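Local coordinates for protein fasciclin I (Drosophila melanogaster, PDB 1O70) that mediates neural cell adhesion as a GPI-anchored surface glycoprotein, seen here as its third and fourth FAS1 domains, at residues M171-F183 against L218-L231. Sequence-based numbering, arbitrary orientation.
Sequences MSDTYKMGKFSHF and LFMADFSYHSKSIL. With SO4 (sulfate ion), chain E.
Met177 enters 218-231 as a knob, its side chain lodged among Leu218, Ser227, Ile230 and Leu231. With CG anti to the backbone N (chi1 -167°), the chain runs out to SD and bends at chi3, which brings CE against Leu231 CD1 and Ile230 CB, while SD lies 3.9 Å from Leu218 CB. The same sulfur stands 4.7 Å from the centroid of the Phe219 ring and 25° off its normal, a Met-aromatic contact above the face. Asp173 O meets that ring at its edge, 3.5 Å from Phe219 CE2. Farther along, Leu231 CB sits over the middle of the Phe183 face in a CH-pi contact, 3.7 Å from the centroid. The Phe180 ring instead packs against backbone: its CZ is 3.4 Å from Phe219 O, and Met220 N lies over one face toward the rim. Without the ring, as with an alanine at Phe180, a gap would probably open beside the Phe219-Ala221 backbone, leaving the loop that leads into the 3-10 segment without the ring that lies against it.

Polar linkage runs through one water, which donates to Met177 O (2.7 Å) and to Ser227 OG and also hydrogen-bonds Ser181 OG at 2.6 Å. Ser227 OG in turn donates to Ser224 O, from above the carbonyl plane, so the hydroxyl that receives the water is itself tied to its own helix. At the other end, a sulfate probably from the crystallisation liquor accepts a bond from Lys176 NZ and places O2 over a face of Phe219.

Behind this layer, Trp204 of helix 201-210 touches Asp173, Met177 and Leu218, and Leu231 packs on Tyr196 of strand 193-199. The contact thus joins two helical segments of the fourth FAS1 domain beside its sheet, with apolar packing and a water bridge, rather than direct polar pairing, holding them together.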
ATOM      1  N   MET A 171      -2.478  -0.143   9.810  1.00 25.63           N
ATOM      2  CA  MET A 171      -1.639   0.919  10.334  1.00 26.58           C
ATOM      3  C   MET A 171      -2.177   1.516  11.624  1.00 26.51           C
ATOM      4  O   MET A 171      -1.575   2.439  12.163  1.00 29.52           O
ATOM      5  CB  MET A 171      -1.499   2.026   9.274  1.00 27.46           C
ATOM      6  CG  MET A 171      -0.825   1.565   7.960  1.00 27.52           C
ATOM      7  SD  MET A 171      -0.734   2.863   6.704  1.00 26.89           S
ATOM      8  CE  MET A 171      -0.207   1.976   5.246  1.00 28.13           C
ATOM      9  N   SER A 172      -3.277   0.967  12.134  1.00 26.03           N
ATOM     10  CA  SER A 172      -3.925   1.482  13.341  1.00 25.33           C
ATOM     11  C   SER A 172      -3.016   1.792  14.538  1.00 26.74           C
ATOM     12  O   SER A 172      -3.187   2.834  15.183  1.00 26.18           O
ATOM     13  CB  SER A 172      -5.047   0.533  13.785  1.00 23.03           C
ATOM     14  OG  SER A 172      -4.586  -0.433  14.725  1.00 28.60           O
ATOM     15  N   ASP A 173      -2.056   0.913  14.833  1.00 25.91           N
ATOM     16  CA  ASP A 173      -1.154   1.154  15.956  1.00 26.08           C
ATOM     17  C   ASP A 173      -0.232   2.336  15.689  1.00 27.62           C
ATOM     18  O   ASP A 173      -0.144   3.273  16.489  1.00 29.91           O
ATOM     19  CB  ASP A 173      -0.319  -0.095  16.262  1.00 26.09           C
ATOM     20  CG  ASP A 173      -1.097  -1.142  17.033  1.00 25.08           C
ATOM     21  OD1 ASP A 173      -2.212  -0.846  17.476  1.00 28.66           O
ATOM     22  OD2 ASP A 173      -0.603  -2.268  17.206  1.00 28.78           O
ATOM     23  N   THR A 174       0.462   2.295  14.559  1.00 26.03           N
ATOM     24  CA  THR A 174       1.352   3.386  14.219  1.00 25.43           C
ATOM     25  C   THR A 174       0.571   4.701  14.128  1.00 26.98           C
ATOM     26  O   THR A 174       1.073   5.750  14.530  1.00 25.42           O
ATOM     27  CB  THR A 174       2.102   3.122  12.893  1.00 22.72           C
ATOM     28  OG1 THR A 174       3.070   2.087  13.095  1.00 23.73           O
ATOM     29  CG2 THR A 174       2.821   4.376  12.418  1.00 21.65           C
ATOM     30  N   TYR A 175      -0.665   4.652  13.638  1.00 28.13           N
ATOM     31  CA  TYR A 175      -1.457   5.872  13.521  1.00 30.53           C
ATOM     32  C   TYR A 175      -1.840   6.392  14.899  1.00 32.41           C
ATOM     33  O   TYR A 175      -1.819   7.598  15.153  1.00 33.05           O
ATOM     34  CB  TYR A 175      -2.720   5.623  12.691  1.00 29.34           C
ATOM     35  CG  TYR A 175      -3.760   6.717  12.807  1.00 29.25           C
ATOM     36  CD1 TYR A 175      -3.492   8.022  12.389  1.00 28.47           C
ATOM     37  CD2 TYR A 175      -5.016   6.443  13.350  1.00 30.23           C
ATOM     38  CE1 TYR A 175      -4.455   9.027  12.509  1.00 29.72           C
ATOM     39  CE2 TYR A 175      -5.984   7.430  13.478  1.00 30.45           C
ATOM     40  CZ  TYR A 175      -5.702   8.717  13.059  1.00 32.17           C
ATOM     41  OH  TYR A 175      -6.674   9.681  13.191  1.00 33.83           O
ATOM     42  N   LYS A 176      -2.185   5.478  15.793  1.00 33.55           N
ATOM     43  CA  LYS A 176      -2.561   5.868  17.140  1.00 36.28           C
ATOM     44  C   LYS A 176      -1.371   6.426  17.927  1.00 37.09           C
ATOM     45  O   LYS A 176      -1.499   7.424  18.637  1.00 38.18           O
ATOM     46  CB  LYS A 176      -3.160   4.678  17.882  1.00 36.71           C
ATOM     47  CG  LYS A 176      -3.466   4.986  19.325  1.00 43.19           C
ATOM     48  CD  LYS A 176      -4.607   4.132  19.829  1.00 47.58           C
ATOM     49  CE  LYS A 176      -4.229   2.670  19.915  1.00 51.12           C
ATOM     50  NZ  LYS A 176      -5.355   1.895  20.514  1.00 54.91           N
ATOM     51  N   MET A 177      -0.214   5.791  17.782  1.00 35.68           N
ATOM     52  CA  MET A 177       0.984   6.224  18.482  1.00 35.40           C
ATOM     53  C   MET A 177       1.405   7.635  18.077  1.00 36.18           C
ATOM     54  O   MET A 177       1.956   8.378  18.887  1.00 35.79           O
ATOM     55  CB  MET A 177       2.128   5.248  18.203  1.00 34.95           C
ATOM     56  CG  MET A 177       3.319   5.407  19.112  1.00 33.24           C
ATOM     57  SD  MET A 177       4.503   4.064  18.819  1.00 34.02           S
ATOM     58  CE  MET A 177       5.979   4.940  18.630  1.00 35.19           C
ATOM     59  N   GLY A 178       1.141   7.996  16.825  1.00 37.00           N
ATOM     60  CA  GLY A 178       1.502   9.312  16.326  1.00 36.79           C
ATOM     61  C   GLY A 178       0.572  10.410  16.796  1.00 38.33           C
ATOM     62  O   GLY A 178       0.745  11.578  16.455  1.00 38.16           O
ATOM     63  N   LYS A 179      -0.427  10.047  17.584  1.00 39.38           N
ATOM     64  CA  LYS A 179      -1.359  11.045  18.076  1.00 40.66           C
ATOM     65  C   LYS A 179      -0.925  11.685  19.386  1.00 40.04           C
ATOM     66  O   LYS A 179      -1.088  12.886  19.573  1.00 39.58           O
ATOM     67  CB  LYS A 179      -2.737  10.432  18.268  1.00 42.39           C
ATOM     68  CG  LYS A 179      -3.532  10.254  17.006  1.00 44.05           C
ATOM     69  CD  LYS A 179      -4.875   9.687  17.391  1.00 46.55           C
ATOM     70  CE  LYS A 179      -5.856   9.699  16.253  1.00 48.05           C
ATOM     71  NZ  LYS A 179      -7.168   9.203  16.747  1.00 51.00           N
ATOM     72  N   PHE A 180      -0.363  10.887  20.288  1.00 39.67           N
ATOM     73  CA  PHE A 180       0.049  11.400  21.583  1.00 40.03           C
ATOM     74  C   PHE A 180       0.916  12.651  21.524  1.00 39.79           C
ATOM     75  O   PHE A 180       0.822  13.497  22.399  1.00 40.56           O
ATOM     76  CB  PHE A 180       0.793  10.322  22.383  1.00 40.53           C
ATOM     77  CG  PHE A 180       0.001   9.073  22.605  1.00 40.88           C
ATOM     78  CD1 PHE A 180       0.044   8.038  21.679  1.00 40.19           C
ATOM     79  CD2 PHE A 180      -0.797   8.933  23.738  1.00 39.86           C
ATOM     80  CE1 PHE A 180      -0.698   6.881  21.877  1.00 41.97           C
ATOM     81  CE2 PHE A 180      -1.545   7.776  23.946  1.00 40.77           C
ATOM     82  CZ  PHE A 180      -1.497   6.746  23.015  1.00 41.48           C
ATOM     83  N   SER A 181       1.742  12.767  20.493  1.00 39.64           N
ATOM     84  CA  SER A 181       2.650  13.897  20.342  1.00 39.48           C
ATOM     85  C   SER A 181       2.278  14.815  19.186  1.00 41.24           C
ATOM     86  O   SER A 181       3.010  15.753  18.875  1.00 41.45           O
ATOM     87  CB  SER A 181       4.059  13.384  20.082  1.00 40.11           C
ATOM     88  OG  SER A 181       4.133  12.840  18.772  1.00 38.87           O
ATOM     89  N   HIS A 182       1.162  14.525  18.528  1.00 42.82           N
ATOM     90  CA  HIS A 182       0.706  15.319  17.390  1.00 44.49           C
ATOM     91  C   HIS A 182       1.688  15.199  16.238  1.00 44.65           C
ATOM     92  O   HIS A 182       1.819  16.095  15.398  1.00 46.53           O
ATOM     93  CB  HIS A 182       0.520  16.778  17.806  1.00 46.35           C
ATOM     94  CG  HIS A 182      -0.579  16.971  18.804  1.00 48.89           C
ATOM     95  ND1 HIS A 182      -1.879  17.258  18.439  1.00 49.79           N
ATOM     96  CD2 HIS A 182      -0.584  16.864  20.154  1.00 48.93           C
ATOM     97  CE1 HIS A 182      -2.635  17.321  19.521  1.00 49.81           C
ATOM     98  NE2 HIS A 182      -1.874  17.085  20.575  1.00 49.24           N
ATOM     99  N   PHE A 183       2.383  14.067  16.218  1.00 43.21           N
ATOM    100  CA  PHE A 183       3.342  13.755  15.177  1.00 40.00           C
ATOM    101  C   PHE A 183       2.608  13.640  13.837  1.00 39.45           C
ATOM    102  O   PHE A 183       3.148  14.012  12.801  1.00 40.14           O
ATOM    103  CB  PHE A 183       4.019  12.421  15.494  1.00 38.81           C
ATOM    104  CG  PHE A 183       4.907  11.913  14.399  1.00 35.60           C
ATOM    105  CD1 PHE A 183       6.225  12.312  14.321  1.00 33.67           C
ATOM    106  CD2 PHE A 183       4.412  11.053  13.427  1.00 36.59           C
ATOM    107  CE1 PHE A 183       7.045  11.851  13.299  1.00 35.58           C
ATOM    108  CE2 PHE A 183       5.223  10.588  12.399  1.00 35.97           C
ATOM    109  CZ  PHE A 183       6.539  10.994  12.335  1.00 35.48           C
ATOM    110  N   LEU A 218       5.081   3.554  24.911  1.00 45.14           N
ATOM    111  CA  LEU A 218       4.934   4.164  23.594  1.00 43.02           C
ATOM    112  C   LEU A 218       3.491   4.579  23.352  1.00 42.97           C
ATOM    113  O   LEU A 218       3.228   5.497  22.576  1.00 41.89           O
ATOM    114  CB  LEU A 218       5.395   3.193  22.502  1.00 43.66           C
ATOM    115  CG  LEU A 218       6.903   2.911  22.477  1.00 44.52           C
ATOM    116  CD1 LEU A 218       7.209   1.852  21.431  1.00 42.58           C
ATOM    117  CD2 LEU A 218       7.672   4.202  22.175  1.00 45.17           C
ATOM    118  N   PHE A 219       2.557   3.904  24.016  1.00 41.71           N
ATOM    119  CA  PHE A 219       1.152   4.246  23.867  1.00 43.74           C
ATOM    120  C   PHE A 219       0.617   4.963  25.113  1.00 45.39           C
ATOM    121  O   PHE A 219      -0.504   4.712  25.561  1.00 45.12           O
ATOM    122  CB  PHE A 219       0.307   2.999  23.562  1.00 42.22           C
ATOM    123  CG  PHE A 219       0.587   2.391  22.212  1.00 43.15           C
ATOM    124  CD1 PHE A 219       1.635   1.491  22.045  1.00 42.62           C
ATOM    125  CD2 PHE A 219      -0.162   2.758  21.092  1.00 43.14           C
ATOM    126  CE1 PHE A 219       1.939   0.969  20.796  1.00 41.54           C
ATOM    127  CE2 PHE A 219       0.139   2.236  19.834  1.00 42.48           C
ATOM    128  CZ  PHE A 219       1.195   1.342  19.687  1.00 42.83           C
ATOM    129  N   MET A 220       1.433   5.854  25.673  1.00 48.09           N
ATOM    130  CA  MET A 220       1.052   6.643  26.850  1.00 50.16           C
ATOM    131  C   MET A 220       1.442   8.094  26.634  1.00 50.00           C
ATOM    132  O   MET A 220       2.554   8.388  26.192  1.00 50.27           O
ATOM    133  CB  MET A 220       1.738   6.120  28.114  1.00 51.22           C
ATOM    134  CG  MET A 220       0.957   5.047  28.836  1.00 54.42           C
ATOM    135  SD  MET A 220       1.942   4.265  30.110  1.00 59.10           S
ATOM    136  CE  MET A 220       1.467   5.254  31.528  1.00 59.78           C
ATOM    137  N   ALA A 221       0.521   8.998  26.948  1.00 50.90           N
ATOM    138  CA  ALA A 221       0.767  10.425  26.780  1.00 51.93           C
ATOM    139  C   ALA A 221       1.987  10.874  27.572  1.00 52.68           C
ATOM    140  O   ALA A 221       2.723  11.753  27.136  1.00 52.88           O
ATOM    141  CB  ALA A 221      -0.457  11.222  27.209  1.00 52.15           C
ATOM    142  N   ASP A 222       2.204  10.265  28.732  1.00 54.37           N
ATOM    143  CA  ASP A 222       3.349  10.624  29.552  1.00 55.95           C
ATOM    144  C   ASP A 222       4.665  10.574  28.791  1.00 55.95           C
ATOM    145  O   ASP A 222       5.588  11.326  29.103  1.00 55.95           O
ATOM    146  CB  ASP A 222       3.462   9.703  30.766  1.00 59.11           C
ATOM    147  CG  ASP A 222       2.944  10.343  32.029  1.00 61.65           C
ATOM    148  OD1 ASP A 222       3.300  11.517  32.292  1.00 62.83           O
ATOM    149  OD2 ASP A 222       2.195   9.663  32.767  1.00 64.00           O
ATOM    150  N   PHE A 223       4.768   9.694  27.800  1.00 55.17           N
ATOM    151  CA  PHE A 223       6.025   9.584  27.065  1.00 54.23           C
ATOM    152  C   PHE A 223       5.950  10.005  25.608  1.00 54.45           C
ATOM    153  O   PHE A 223       6.713   9.510  24.775  1.00 54.51           O
ATOM    154  CB  PHE A 223       6.569   8.159  27.163  1.00 52.33           C
ATOM    155  CG  PHE A 223       6.564   7.609  28.558  1.00 50.27           C
ATOM    156  CD1 PHE A 223       5.401   7.065  29.095  1.00 50.03           C
ATOM    157  CD2 PHE A 223       7.713   7.649  29.344  1.00 49.43           C
ATOM    158  CE1 PHE A 223       5.380   6.566  30.395  1.00 49.52           C
ATOM    159  CE2 PHE A 223       7.707   7.155  30.647  1.00 47.74           C
ATOM    160  CZ  PHE A 223       6.537   6.610  31.173  1.00 47.98           C
ATOM    161  N   SER A 224       5.048  10.935  25.314  1.00 54.05           N
ATOM    162  CA  SER A 224       4.878  11.439  23.961  1.00 54.15           C
ATOM    163  C   SER A 224       6.224  11.768  23.318  1.00 54.29           C
ATOM    164  O   SER A 224       6.422  11.527  22.128  1.00 54.28           O
ATOM    165  CB  SER A 224       3.993  12.688  23.971  1.00 55.05           C
ATOM    166  OG  SER A 224       4.632  13.759  24.640  1.00 55.37           O
ATOM    167  N   TYR A 225       7.147  12.315  24.105  1.00 55.20           N
ATOM    168  CA  TYR A 225       8.469  12.668  23.591  1.00 56.27           C
ATOM    169  C   TYR A 225       9.165  11.453  22.983  1.00 54.90           C
ATOM    170  O   TYR A 225       9.702  11.526  21.878  1.00 54.09           O
ATOM    171  CB  TYR A 225       9.340  13.250  24.713  1.00 60.19           C
ATOM    172  CG  TYR A 225      10.819  13.283  24.379  1.00 65.66           C
ATOM    173  CD1 TYR A 225      11.293  13.993  23.265  1.00 67.83           C
ATOM    174  CD2 TYR A 225      11.743  12.577  25.155  1.00 67.74           C
ATOM    175  CE1 TYR A 225      12.652  13.995  22.935  1.00 70.57           C
ATOM    176  CE2 TYR A 225      13.102  12.573  24.832  1.00 70.09           C
ATOM    177  CZ  TYR A 225      13.547  13.281  23.723  1.00 71.36           C
ATOM    178  OH  TYR A 225      14.888  13.273  23.403  1.00 73.85           O
ATOM    179  N   HIS A 226       9.150  10.343  23.721  1.00 54.22           N
ATOM    180  CA  HIS A 226       9.776   9.097  23.286  1.00 54.46           C
ATOM    181  C   HIS A 226       9.126   8.561  22.007  1.00 51.58           C
ATOM    182  O   HIS A 226       9.813   8.294  21.023  1.00 50.75           O
ATOM    183  CB  HIS A 226       9.680   8.042  24.396  1.00 59.96           C
ATOM    184  CG  HIS A 226      10.511   8.346  25.608  1.00 67.00           C
ATOM    185  ND1 HIS A 226      10.386   7.642  26.789  1.00 70.20           N
ATOM    186  CD2 HIS A 226      11.492   9.257  25.821  1.00 69.20           C
ATOM    187  CE1 HIS A 226      11.249   8.107  27.675  1.00 70.81           C
ATOM    188  NE2 HIS A 226      11.934   9.088  27.112  1.00 70.55           N
ATOM    189  N   SER A 227       7.804   8.406  22.019  1.00 49.10           N
ATOM    190  CA  SER A 227       7.103   7.903  20.849  1.00 48.35           C
ATOM    191  C   SER A 227       7.356   8.771  19.620  1.00 47.43           C
ATOM    192  O   SER A 227       7.494   8.252  18.512  1.00 48.10           O
ATOM    193  CB  SER A 227       5.599   7.798  21.120  1.00 48.38           C
ATOM    194  OG  SER A 227       5.059   9.028  21.544  1.00 51.18           O
ATOM    195  N   LYS A 228       7.433  10.085  19.804  1.00 45.75           N
ATOM    196  CA  LYS A 228       7.673  10.976  18.673  1.00 45.36           C
ATOM    197  C   LYS A 228       9.053  10.744  18.101  1.00 43.90           C
ATOM    198  O   LYS A 228       9.246  10.706  16.884  1.00 43.03           O
ATOM    199  CB  LYS A 228       7.557  12.440  19.088  1.00 47.56           C
ATOM    200  CG  LYS A 228       7.736  13.396  17.909  1.00 50.46           C
ATOM    201  CD  LYS A 228       6.785  14.582  18.004  1.00 53.81           C
ATOM    202  CE  LYS A 228       7.310  15.648  18.950  1.00 55.00           C
ATOM    203  NZ  LYS A 228       8.492  16.353  18.376  1.00 58.08           N
ATOM    204  N   SER A 229      10.016  10.603  18.996  1.00 42.49           N
ATOM    205  CA  SER A 229      11.395  10.377  18.611  1.00 41.49           C
ATOM    206  C   SER A 229      11.511   9.080  17.806  1.00 40.13           C
ATOM    207  O   SER A 229      12.266   9.013  16.836  1.00 39.13           O
ATOM    208  CB  SER A 229      12.258  10.313  19.872  1.00 42.51           C
ATOM    209  OG  SER A 229      13.606  10.019  19.561  1.00 47.65           O
ATOM    210  N   ILE A 230      10.758   8.055  18.218  1.00 37.76           N
ATOM    211  CA  ILE A 230      10.769   6.751  17.544  1.00 35.83           C
ATOM    212  C   ILE A 230      10.197   6.877  16.130  1.00 34.68           C
ATOM    213  O   ILE A 230      10.782   6.383  15.171  1.00 34.61           O
ATOM    214  CB  ILE A 230       9.925   5.697  18.310  1.00 36.76           C
ATOM    215  CG1 ILE A 230      10.465   5.512  19.731  1.00 37.32           C
ATOM    216  CG2 ILE A 230       9.961   4.363  17.566  1.00 36.12           C
ATOM    217  CD1 ILE A 230      11.845   4.859  19.794  1.00 35.96           C
ATOM    218  N   LEU A 231       9.052   7.540  16.013  1.00 31.95           N
ATOM    219  CA  LEU A 231       8.405   7.731  14.728  1.00 31.36           C
ATOM    220  C   LEU A 231       9.205   8.616  13.785  1.00 32.70           C
ATOM    221  O   LEU A 231       9.312   8.322  12.595  1.00 34.56           O
ATOM    222  CB  LEU A 231       7.006   8.313  14.928  1.00 29.40           C
ATOM    223  CG  LEU A 231       5.828   7.340  15.092  1.00 29.74           C
ATOM    224  CD1 LEU A 231       6.302   5.960  15.530  1.00 27.78           C
ATOM    225  CD2 LEU A 231       4.833   7.928  16.077  1.00 26.35           C
TER
HETATM  226  S   SO4 E1628      -2.727  -0.998  21.030  1.00 97.20           S
HETATM  227  O1  SO4 E1628      -4.002  -0.620  21.682  1.00 96.54           O
HETATM  228  O2  SO4 E1628      -2.263   0.115  20.176  1.00 95.72           O
HETATM  229  O3  SO4 E1628      -1.710  -1.286  22.066  1.00 95.38           O
HETATM  230  O4  SO4 E1628      -2.939  -2.201  20.195  1.00 96.03           O
HETATM  231  O   HOH W   1       3.664  10.426  19.449  1.00 32.25           O